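Local coordinates for L-ribulose 3-epimerase (Mesorhizobium loti, PDB 3VYL), which catalyses the epimerisation of ketoses at C3, acting efficiently on L-ribulose and less so on D-psicose and D-tagatose, with manganese bound in its barrel, at residues A104-A109 / E147-F152; Q162-I167 / I175-D180; R22-T27 / D33-S38. All blocks are in the same frame, centred on the assembly; numbering follows the deposited sequence.

In the fold
All three contacts belong to one eight-stranded parallel barrel of the xylose isomerase-like TIM type, and two of them reach its manganese. Interaction 1 brings Glu147 to the metal and interaction 2 brings Asp180; Glu147 OE2 and Asp180 OD2 lie 3.0 Å apart because both bind that ion, whose shell is completed by His206, Glu241 and a water. Their centres are about 10 Å apart, and Ile148 N comes 3.0 Å from His178 O, probably a hydrogen bond. Interaction 3 lies across the chain's centre from interaction 2, their centres about 26 Å apart. It packs a helix on the same sheet, with the Leu34 side chain about 12 Å from the manganese.

Interaction 1: residues A104-A109 / E147-F152; sequences AGILSA and EIVNRF. With MN (manganese (II) ion), chain I.
Glu147 and Gly105 meet through their backbones: Glu147 N donates to Gly105 O over 2.7 Å, with an N-H...O angle of 149° and the donor tilted out of the carbonyl plane. From this point the glutamate side chain runs to the manganese. Its CG lies opposite the backbone N (chi1 -161°) and the chain stays extended beyond it, which carries the carboxylate out to the ion. One oxygen does the binding, OE2 standing 2.1 Å from the manganese, while OE1 is turned back toward the glycine, 3.6 Å from Gly105 CA. Asp180, His206, Glu241 and a water complete the ion's shell. The backbone angles of Gly105 would jam a CB against the carbonyl oxygen of Ala104, reason enough for glycine at this corner.

A second link between the two loops runs through one water. It accepts from Leu107 N at 2.9 Å and from Ser108 OG at 2.8 Å, and donates to Glu147 O at 2.9 Å, tying the turn after Ile106 to the carbonyl of the metal ligand. Beside this polar seam, Ile106 and Val149 make the apolar part of the contact. They cross at about a right angle, and Ile106 CD1 rests against both methyls of Val149, 3.7 Å from Val149 CG1.

Further out, His178 ND1 makes a weak hydrogen bond with Gly105 N, and His183 packs on both Glu147 and Val149. Beyond Val149 the chain makes an Asx turn at Asn150, and Phe152 stacks on Phe152 of the second subunit. The two segments are the loops leaving strands 102-104 and 143-147, adjacent in the barrel; the first leads to helix 120-139, the second to helix 160-170, with helix 181-187 packed against the second loop.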
loop_
_atom_site.group_PDB
_atom_site.type_symbol
_atom_site.label_atom_id
_atom_site.label_comp_id
_atom_site.label_asym_id
_atom_site.label_seq_id
_atom_site.Cartn_x
_atom_site.Cartn_y
_atom_site.Cartn_z
ATOM N N ALA A 104 -4.380 -29.416 11.312
ATOM C CA ALA A 104 -4.845 -28.313 10.491
ATOM C C ALA A 104 -5.195 -28.706 9.048
ATOM O O ALA A 104 -5.152 -29.837 8.703
ATOM C CB ALA A 104 -3.826 -27.197 10.524
ATOM N N GLY A 105 -5.565 -27.760 8.210
ATOM C CA GLY A 105 -5.891 -28.065 6.845
ATOM C C GLY A 105 -7.349 -27.939 6.556
ATOM O O GLY A 105 -8.063 -27.324 7.293
ATOM N N ILE A 106 -7.780 -28.508 5.450
ATOM C CA ILE A 106 -9.174 -28.469 5.097
ATOM C C ILE A 106 -9.837 -29.656 5.692
ATOM O O ILE A 106 -9.681 -30.745 5.270
ATOM C CB ILE A 106 -9.355 -28.492 3.585
ATOM C CG1 ILE A 106 -8.346 -27.582 2.928
ATOM C CG2 ILE A 106 -10.714 -27.980 3.202
ATOM C CD1 ILE A 106 -8.798 -27.162 1.574
ATOM N N LEU A 107 -10.596 -29.372 6.715
ATOM C CA LEU A 107 -11.089 -30.329 7.635
ATOM C C LEU A 107 -12.562 -30.299 7.620
ATOM O O LEU A 107 -13.185 -31.066 8.270
ATOM C CB LEU A 107 -10.622 -29.915 9.005
ATOM C CG LEU A 107 -9.393 -30.539 9.617
ATOM C CD1 LEU A 107 -8.191 -30.572 8.741
ATOM C CD2 LEU A 107 -9.053 -29.815 10.876
ATOM N N SER A 108 -13.123 -29.374 6.886
ATOM C CA SER A 108 -14.571 -29.133 6.946
ATOM C C SER A 108 -15.375 -29.640 5.762
ATOM O O SER A 108 -16.604 -29.664 5.815
ATOM C CB SER A 108 -14.819 -27.637 7.082
ATOM O OG SER A 108 -13.850 -26.907 6.348
ATOM N N ALA A 109 -14.690 -30.005 4.685
ATOM C CA ALA A 109 -15.333 -30.380 3.434
ATOM C C ALA A 109 -14.257 -30.845 2.465
ATOM O O ALA A 109 -13.059 -30.759 2.779
ATOM C CB ALA A 109 -16.083 -29.193 2.864
ATOM N N GLU A 147 -8.918 -24.878 8.202
ATOM C CA GLU A 147 -8.349 -23.983 7.182
ATOM C C GLU A 147 -9.432 -23.365 6.338
ATOM O O GLU A 147 -10.339 -24.044 5.844
ATOM C CB GLU A 147 -7.254 -24.599 6.296
ATOM C CG GLU A 147 -6.400 -23.521 5.617
ATOM C CD GLU A 147 -5.216 -24.030 4.800
ATOM O OE1 GLU A 147 -4.948 -25.243 4.780
ATOM O OE2 GLU A 147 -4.530 -23.205 4.162
ATOM N N ILE A 148 -9.325 -22.048 6.222
ATOM C CA ILE A 148 -10.211 -21.225 5.421
ATOM C C ILE A 148 -9.538 -21.040 4.070
ATOM O O ILE A 148 -8.412 -20.549 3.997
ATOM C CB ILE A 148 -10.401 -19.862 6.095
ATOM C CG1 ILE A 148 -10.826 -20.053 7.554
ATOM C CG2 ILE A 148 -11.391 -19.007 5.319
ATOM C CD1 ILE A 148 -12.144 -20.786 7.757
ATOM N N VAL A 149 -10.223 -21.443 3.007
ATOM C CA VAL A 149 -9.599 -21.486 1.683
ATOM C C VAL A 149 -10.418 -20.772 0.615
ATOM O O VAL A 149 -11.588 -20.437 0.836
ATOM C CB VAL A 149 -9.258 -22.938 1.237
ATOM C CG1 VAL A 149 -8.248 -23.563 2.189
ATOM C CG2 VAL A 149 -10.502 -23.796 1.143
ATOM N N ASN A 150 -9.796 -20.553 -0.541
ATOM C CA ASN A 150 -10.447 -19.836 -1.624
ATOM C C ASN A 150 -11.523 -20.674 -2.307
ATOM O O ASN A 150 -11.521 -21.903 -2.215
ATOM C CB ASN A 150 -9.403 -19.324 -2.623
ATOM C CG ASN A 150 -8.832 -20.424 -3.492
ATOM O OD1 ASN A 150 -9.508 -20.932 -4.392
ATOM N ND2 ASN A 150 -7.580 -20.790 -3.236
ATOM N N ARG A 151 -12.431 -19.990 -2.994
ATOM C CA ARG A 151 -13.578 -20.601 -3.663
ATOM C C ARG A 151 -13.272 -21.858 -4.478
ATOM O O ARG A 151 -14.106 -22.752 -4.547
ATOM C CB ARG A 151 -14.246 -19.578 -4.562
ATOM C CG ARG A 151 -13.315 -18.942 -5.572
ATOM C CD ARG A 151 -13.889 -17.640 -6.069
ATOM N NE ARG A 151 -14.022 -16.653 -4.995
ATOM C CZ ARG A 151 -14.517 -15.433 -5.170
ATOM N NH1 ARG A 151 -14.937 -15.045 -6.379
ATOM N NH2 ARG A 151 -14.593 -14.600 -4.141
ATOM N N PHE A 152 -12.089 -21.902 -5.095
ATOM C CA PHE A 152 -11.681 -23.014 -5.959
ATOM C C PHE A 152 -11.168 -24.244 -5.211
ATOM O O PHE A 152 -10.979 -25.296 -5.824
ATOM C CB PHE A 152 -10.619 -22.563 -6.973
ATOM C CG PHE A 152 -11.034 -21.370 -7.806
ATOM C CD1 PHE A 152 -11.909 -21.522 -8.884
ATOM C CD2 PHE A 152 -10.537 -20.111 -7.521
ATOM C CE1 PHE A 152 -12.288 -20.439 -9.652
ATOM C CE2 PHE A 152 -10.916 -19.013 -8.284
ATOM C CZ PHE A 152 -11.797 -19.173 -9.348
HETATM MN MN MN I . -2.504 -23.253 3.614
HETATM O O HOH W 1 -11.191 -26.552 7.138
HETATM O O HOH W 2 -3.134 -24.755 1.893
#

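Interaction 2: residues Q162-I167 / I175-D180. With MN (manganese (II) ion), chain I.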
loop_
_atom_site.group_PDB
_atom_site.type_symbol
_atom_site.label_atom_id
_atom_site.label_comp_id
_atom_site.label_asym_id
_atom_site.label_seq_id
_atom_site.Cartn_x
_atom_site.Cartn_y
_atom_site.Cartn_z
ATOM N N GLN A 162 -17.062 -16.656 8.007
ATOM C CA GLN A 162 -17.753 -17.945 7.806
ATOM C C GLN A 162 -17.273 -18.960 8.826
ATOM O O GLN A 162 -18.066 -19.746 9.352
ATOM C CB GLN A 162 -17.512 -18.512 6.405
ATOM C CG GLN A 162 -18.529 -18.117 5.351
ATOM C CD GLN A 162 -18.024 -18.351 3.933
ATOM O OE1 GLN A 162 -16.815 -18.356 3.682
ATOM N NE2 GLN A 162 -18.949 -18.540 3.000
ATOM N N GLY A 163 -15.973 -18.935 9.098
ATOM C CA GLY A 163 -15.369 -19.875 10.026
ATOM C C GLY A 163 -15.882 -19.629 11.422
ATOM O O GLY A 163 -16.347 -20.554 12.080
ATOM N N LEU A 164 -15.801 -18.368 11.854
ATOM C CA LEU A 164 -16.332 -17.903 13.141
ATOM C C LEU A 164 -17.757 -18.392 13.382
ATOM O O LEU A 164 -18.032 -19.006 14.406
ATOM C CB LEU A 164 -16.273 -16.380 13.199
ATOM C CG LEU A 164 -15.149 -15.622 13.915
ATOM C CD1 LEU A 164 -13.961 -16.487 14.324
ATOM C CD2 LEU A 164 -14.693 -14.441 13.074
ATOM N N ALA A 165 -18.642 -18.134 12.424
ATOM C CA ALA A 165 -20.021 -18.608 12.464
ATOM C C ALA A 165 -20.078 -20.121 12.516
ATOM O O ALA A 165 -20.808 -20.702 13.328
ATOM C CB ALA A 165 -20.789 -18.111 11.248
ATOM N N PHE A 166 -19.308 -20.760 11.639
ATOM C CA PHE A 166 -19.254 -22.211 11.602
ATOM C C PHE A 166 -18.838 -22.776 12.961
ATOM O O PHE A 166 -19.517 -23.648 13.490
ATOM C CB PHE A 166 -18.316 -22.692 10.498
ATOM C CG PHE A 166 -18.284 -24.178 10.344
ATOM C CD1 PHE A 166 -19.228 -24.829 9.549
ATOM C CD2 PHE A 166 -17.316 -24.933 10.993
ATOM C CE1 PHE A 166 -19.199 -26.205 9.397
ATOM C CE2 PHE A 166 -17.283 -26.307 10.843
ATOM C CZ PHE A 166 -18.228 -26.940 10.044
ATOM N N ILE A 167 -17.734 -22.270 13.512
ATOM C CA ILE A 167 -17.262 -22.676 14.830
ATOM C C ILE A 167 -18.361 -22.489 15.876
ATOM O O ILE A 167 -18.646 -23.401 16.664
ATOM C CB ILE A 167 -16.003 -21.898 15.245
ATOM C CG1 ILE A 167 -14.809 -22.350 14.397
ATOM C CG2 ILE A 167 -15.730 -22.103 16.729
ATOM C CD1 ILE A 167 -13.508 -21.645 14.714
ATOM N N ILE A 175 -12.181 -26.274 18.488
ATOM C CA ILE A 175 -12.111 -25.944 17.075
ATOM C C ILE A 175 -11.742 -24.468 16.882
ATOM O O ILE A 175 -12.484 -23.564 17.276
ATOM C CB ILE A 175 -13.408 -26.326 16.328
ATOM C CG1 ILE A 175 -13.622 -27.840 16.387
ATOM C CG2 ILE A 175 -13.342 -25.865 14.878
ATOM C CD1 ILE A 175 -14.998 -28.291 15.954
ATOM N N PHE A 176 -10.577 -24.248 16.284
ATOM C CA PHE A 176 -10.088 -22.905 15.992
ATOM C C PHE A 176 -9.959 -22.654 14.486
ATOM O O PHE A 176 -10.286 -23.521 13.671
ATOM C CB PHE A 176 -8.755 -22.666 16.706
ATOM C CG PHE A 176 -8.834 -22.828 18.195
ATOM C CD1 PHE A 176 -9.471 -21.868 18.985
ATOM C CD2 PHE A 176 -8.277 -23.946 18.819
ATOM C CE1 PHE A 176 -9.545 -22.020 20.362
ATOM C CE2 PHE A 176 -8.353 -24.100 20.198
ATOM C CZ PHE A 176 -8.987 -23.137 20.967
ATOM N N LEU A 177 -9.497 -21.456 14.129
ATOM C CA LEU A 177 -9.296 -21.078 12.731
ATOM C C LEU A 177 -7.860 -21.243 12.275
ATOM O O LEU A 177 -6.908 -20.943 13.011
ATOM C CB LEU A 177 -9.734 -19.638 12.463
ATOM C CG LEU A 177 -11.213 -19.295 12.516
ATOM C CD1 LEU A 177 -11.350 -17.790 12.352
ATOM C CD2 LEU A 177 -12.002 -20.049 11.453
ATOM N N HIS A 178 -7.733 -21.723 11.042
ATOM C CA HIS A 178 -6.473 -21.794 10.344
ATOM C C HIS A 178 -6.626 -20.862 9.184
ATOM O O HIS A 178 -7.376 -21.128 8.240
ATOM C CB HIS A 178 -6.197 -23.235 9.922
ATOM C CG HIS A 178 -4.935 -23.419 9.098
ATOM N ND1 HIS A 178 -4.645 -24.579 8.473
ATOM C CD2 HIS A 178 -3.903 -22.540 8.785
ATOM C CE1 HIS A 178 -3.485 -24.456 7.812
ATOM N NE2 HIS A 178 -3.033 -23.210 7.994
ATOM N N LEU A 179 -5.953 -19.723 9.280
ATOM C CA LEU A 179 -5.968 -18.708 8.232
ATOM C C LEU A 179 -4.730 -18.806 7.319
ATOM O O LEU A 179 -3.621 -19.145 7.772
ATOM C CB LEU A 179 -6.066 -17.321 8.870
ATOM C CG LEU A 179 -7.293 -17.022 9.738
ATOM C CD1 LEU A 179 -7.234 -15.586 10.223
ATOM C CD2 LEU A 179 -8.607 -17.268 9.012
ATOM N N ASP A 180 -4.916 -18.502 6.037
ATOM C CA ASP A 180 -3.828 -18.603 5.068
ATOM C C ASP A 180 -3.811 -17.351 4.175
ATOM O O ASP A 180 -4.744 -17.106 3.410
ATOM C CB ASP A 180 -3.999 -19.897 4.257
ATOM C CG ASP A 180 -2.905 -20.113 3.223
ATOM O OD1 ASP A 180 -2.478 -19.133 2.579
ATOM O OD2 ASP A 180 -2.496 -21.283 3.021
HETATM MN MN MN I . -2.504 -23.253 3.614
HETATM O O HOH W 2 -3.134 -24.755 1.893
#
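Ile167 CG1 and Leu177 CG both stand beside their backbone N, opposite the carbonyl carbon (chi1 -71° and -69°). Extension beyond CG1 carries Ile167 CD1 onto the strand backbone: it lies 3.4 Å from Ile175 O, passes close to the carbonyl carbon of Phe176, and comes to 3.9 Å from Leu177 CD2. In Leu177 the extended methyl is CD1, which goes to Leu164, and CD2 faces Gly163 and Ile167. Ile167 and Ile175 slide past each other in opposite directions, with Ile167 CG1 3.8 Å from Ile175 CG2.

Leu177 meets the helix at Gly163 and Leu164, one methyl to each. Leu177 CD2 sits 3.7 Å from Gly163 CA, so close that a CB on Gly163 would clash with this methyl; the glycine lets the helix backbone itself serve as the surface. Leu177 CD1 turns to Leu164 CD1, the two leucines crossing at about a right angle.

Helix 160-170 here covers the strand that follows it in the beta-alpha-beta crossover 143-147, 160-170, 175-180 of the TIM barrel. The local axes run nearly antiparallel, at 165° and 8.8 Å apart, and no hydrogen bond passes between them. Phe166 ties the helix to helix 120-139, its ring edge-to-face with Trp123 there. At its far end the strand finishes in Asp180, whose OD2 binds the manganese at 2.1 Å while OD1 makes a weak N-cap bond to Phe182 N at the start of helix 181-187.

Interaction 3: residues R22-T27 / D33-S38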
loop_
_atom_site.group_PDB
_atom_site.type_symbol
_atom_site.label_atom_id
_atom_site.label_comp_id
_atom_site.label_asym_id
_atom_site.label_seq_id
_atom_site.Cartn_x
_atom_site.Cartn_y
_atom_site.Cartn_z
ATOM N N ARG A 22 16.069 -35.696 5.506
ATOM C CA ARG A 22 16.485 -34.505 4.766
ATOM C C ARG A 22 15.574 -33.299 5.036
ATOM O O ARG A 22 16.060 -32.200 5.316
ATOM C CB ARG A 22 16.553 -34.808 3.270
ATOM C CG ARG A 22 17.962 -35.061 2.780
ATOM C CD ARG A 22 18.500 -33.860 2.023
ATOM N NE ARG A 22 19.866 -33.533 2.431
ATOM C CZ ARG A 22 20.651 -32.646 1.822
ATOM N NH1 ARG A 22 20.231 -31.990 0.745
ATOM N NH2 ARG A 22 21.867 -32.421 2.291
ATOM N N THR A 23 14.264 -33.517 4.959
ATOM C CA THR A 23 13.286 -32.477 5.243
ATOM C C THR A 23 13.637 -31.767 6.558
ATOM O O THR A 23 13.779 -30.544 6.600
ATOM C CB THR A 23 11.864 -33.071 5.252
ATOM O OG1 THR A 23 11.580 -33.600 3.956
ATOM C CG2 THR A 23 10.825 -32.028 5.562
ATOM N N LEU A 24 13.822 -32.558 7.610
ATOM C CA LEU A 24 14.191 -32.067 8.934
ATOM C C LEU A 24 15.501 -31.275 8.965
ATOM O O LEU A 24 15.544 -30.176 9.497
ATOM C CB LEU A 24 14.242 -33.239 9.921
ATOM C CG LEU A 24 12.950 -33.671 10.636
ATOM C CD1 LEU A 24 11.678 -33.331 9.866
ATOM C CD2 LEU A 24 12.992 -35.153 10.994
ATOM N N ALA A 25 16.566 -31.819 8.395
ATOM C CA ALA A 25 17.860 -31.131 8.406
ATOM C C ALA A 25 17.823 -29.831 7.599
ATOM O O ALA A 25 18.512 -28.850 7.936
ATOM C CB ALA A 25 18.967 -32.047 7.895
ATOM N N ASN A 26 17.032 -29.834 6.525
ATOM C CA ASN A 26 16.853 -28.642 5.712
ATOM C C ASN A 26 16.082 -27.579 6.487
ATOM O O ASN A 26 16.502 -26.425 6.525
ATOM C CB ASN A 26 16.185 -28.979 4.377
ATOM C CG ASN A 26 17.134 -29.665 3.410
ATOM O OD1 ASN A 26 18.156 -30.218 3.818
ATOM N ND2 ASN A 26 16.805 -29.630 2.125
ATOM N N THR A 27 14.990 -27.985 7.135
ATOM C CA THR A 27 14.244 -27.126 8.044
ATOM C C THR A 27 15.159 -26.381 9.031
ATOM O O THR A 27 15.086 -25.151 9.146
ATOM C CB THR A 27 13.191 -27.929 8.829
ATOM O OG1 THR A 27 12.301 -28.578 7.916
ATOM C CG2 THR A 27 12.390 -27.024 9.734
ATOM N N ASP A 33 11.763 -23.620 13.134
ATOM C CA ASP A 33 11.722 -24.522 14.282
ATOM C C ASP A 33 10.381 -25.229 14.472
ATOM O O ASP A 33 10.045 -25.693 15.567
ATOM C CB ASP A 33 12.226 -23.842 15.563
ATOM C CG ASP A 33 11.678 -22.442 15.739
ATOM O OD1 ASP A 33 10.434 -22.279 15.694
ATOM O OD2 ASP A 33 12.501 -21.510 15.930
ATOM N N LEU A 34 9.627 -25.326 13.385
ATOM C CA LEU A 34 8.531 -26.285 13.304
ATOM C C LEU A 34 8.553 -26.934 11.918
ATOM O O LEU A 34 9.150 -26.384 10.979
ATOM C CB LEU A 34 7.194 -25.610 13.590
ATOM C CG LEU A 34 5.940 -26.482 13.630
ATOM C CD1 LEU A 34 5.053 -26.075 14.792
ATOM C CD2 LEU A 34 5.174 -26.377 12.315
ATOM N N ILE A 35 7.941 -28.115 11.815
ATOM C CA ILE A 35 7.721 -28.780 10.530
ATOM C C ILE A 35 6.266 -29.192 10.413
ATOM O O ILE A 35 5.677 -29.717 11.360
ATOM C CB ILE A 35 8.684 -29.989 10.290
ATOM C CG1 ILE A 35 8.607 -30.503 8.837
ATOM C CG2 ILE A 35 8.425 -31.132 11.267
ATOM C CD1 ILE A 35 9.165 -29.556 7.795
ATOM N N GLU A 36 5.683 -28.916 9.256
ATOM C CA GLU A 36 4.328 -29.336 8.962
ATOM C C GLU A 36 4.353 -30.477 7.948
ATOM O O GLU A 36 4.937 -30.359 6.862
ATOM C CB GLU A 36 3.525 -28.149 8.430
ATOM C CG GLU A 36 2.047 -28.403 8.140
ATOM C CD GLU A 36 1.323 -27.119 7.791
ATOM O OE1 GLU A 36 1.909 -26.049 8.056
ATOM O OE2 GLU A 36 0.187 -27.160 7.265
ATOM N N PHE A 37 3.702 -31.570 8.279
ATOM C CA PHE A 37 3.624 -32.714 7.422
ATOM C C PHE A 37 2.210 -32.831 6.972
ATOM O O PHE A 37 1.353 -32.606 7.737
ATOM C CB PHE A 37 4.028 -33.959 8.190
ATOM C CG PHE A 37 5.503 -34.097 8.394
ATOM C CD1 PHE A 37 6.340 -34.199 7.334
ATOM C CD2 PHE A 37 6.026 -34.144 9.637
ATOM C CE1 PHE A 37 7.674 -34.323 7.497
ATOM C CE2 PHE A 37 7.355 -34.284 9.820
ATOM C CZ PHE A 37 8.185 -34.367 8.749
ATOM N N SER A 38 1.989 -33.061 5.689
ATOM C CA SER A 38 0.669 -33.306 5.111
ATOM C C SER A 38 -0.100 -34.583 5.356
ATOM O O SER A 38 -1.291 -34.552 5.486
ATOM C CB SER A 38 0.758 -33.263 3.619
ATOM O OG SER A 38 0.211 -34.472 3.094
#
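Ile35 points from its strand toward the helix, and Thr23, Leu24 and Thr27 meet it from different directions. Thr23 crosses it at about a right angle, bringing CG2 to 3.7 Å from Ile35 CD1. Leu24, also at roughly a right angle, offers CD1 to the other branch, 4.2 Å from Ile35 CG2. Thr27 approaches at a slant, its OG1 beside Ile35 CD1. The isoleucine can present both branches because CG1 is swung opposite the backbone N (chi1 -170°), leaving CG2 between the backbone N and the carbonyl carbon.

Phe37 extends this surface along the strand. Leu24 CD1 comes to the edge of its ring, near the ring plane and 3.8 Å from CZ, while Ile35 CG1 lies over one face, offset toward the rim.

Thr27 has its two branches put to different uses. Its hydroxyl turns back to its own helix and donates to Thr23 O at 2.8 Å, approaching from above the carbonyl plane; Thr23 O thus takes two donors, this hydroxyl and Thr27 N. Its methyl CG2 reaches the strand backbone, 3.5 Å from Leu34 O. An alanine here removes both branches, which would probably leave Thr23 O with just the backbone N of these two donors and open a gap beside Ile35 CD1 and Leu34 O. Thr23 OG1 is held similarly, by Glu19 O.

The opposite side of the strand faces the barrel interior, where Glu36 OE1 hydrogen-bonds His206 NE2 and so probably helps, from the second shell, to hold a manganese ligand in place. The local axes run roughly antiparallel, at 145° with a closest approach of 9.2 Å, as in the beta-alpha-beta unit that repeats round a TIM barrel, here strand 4-7, helix 17-30, strand 34-37.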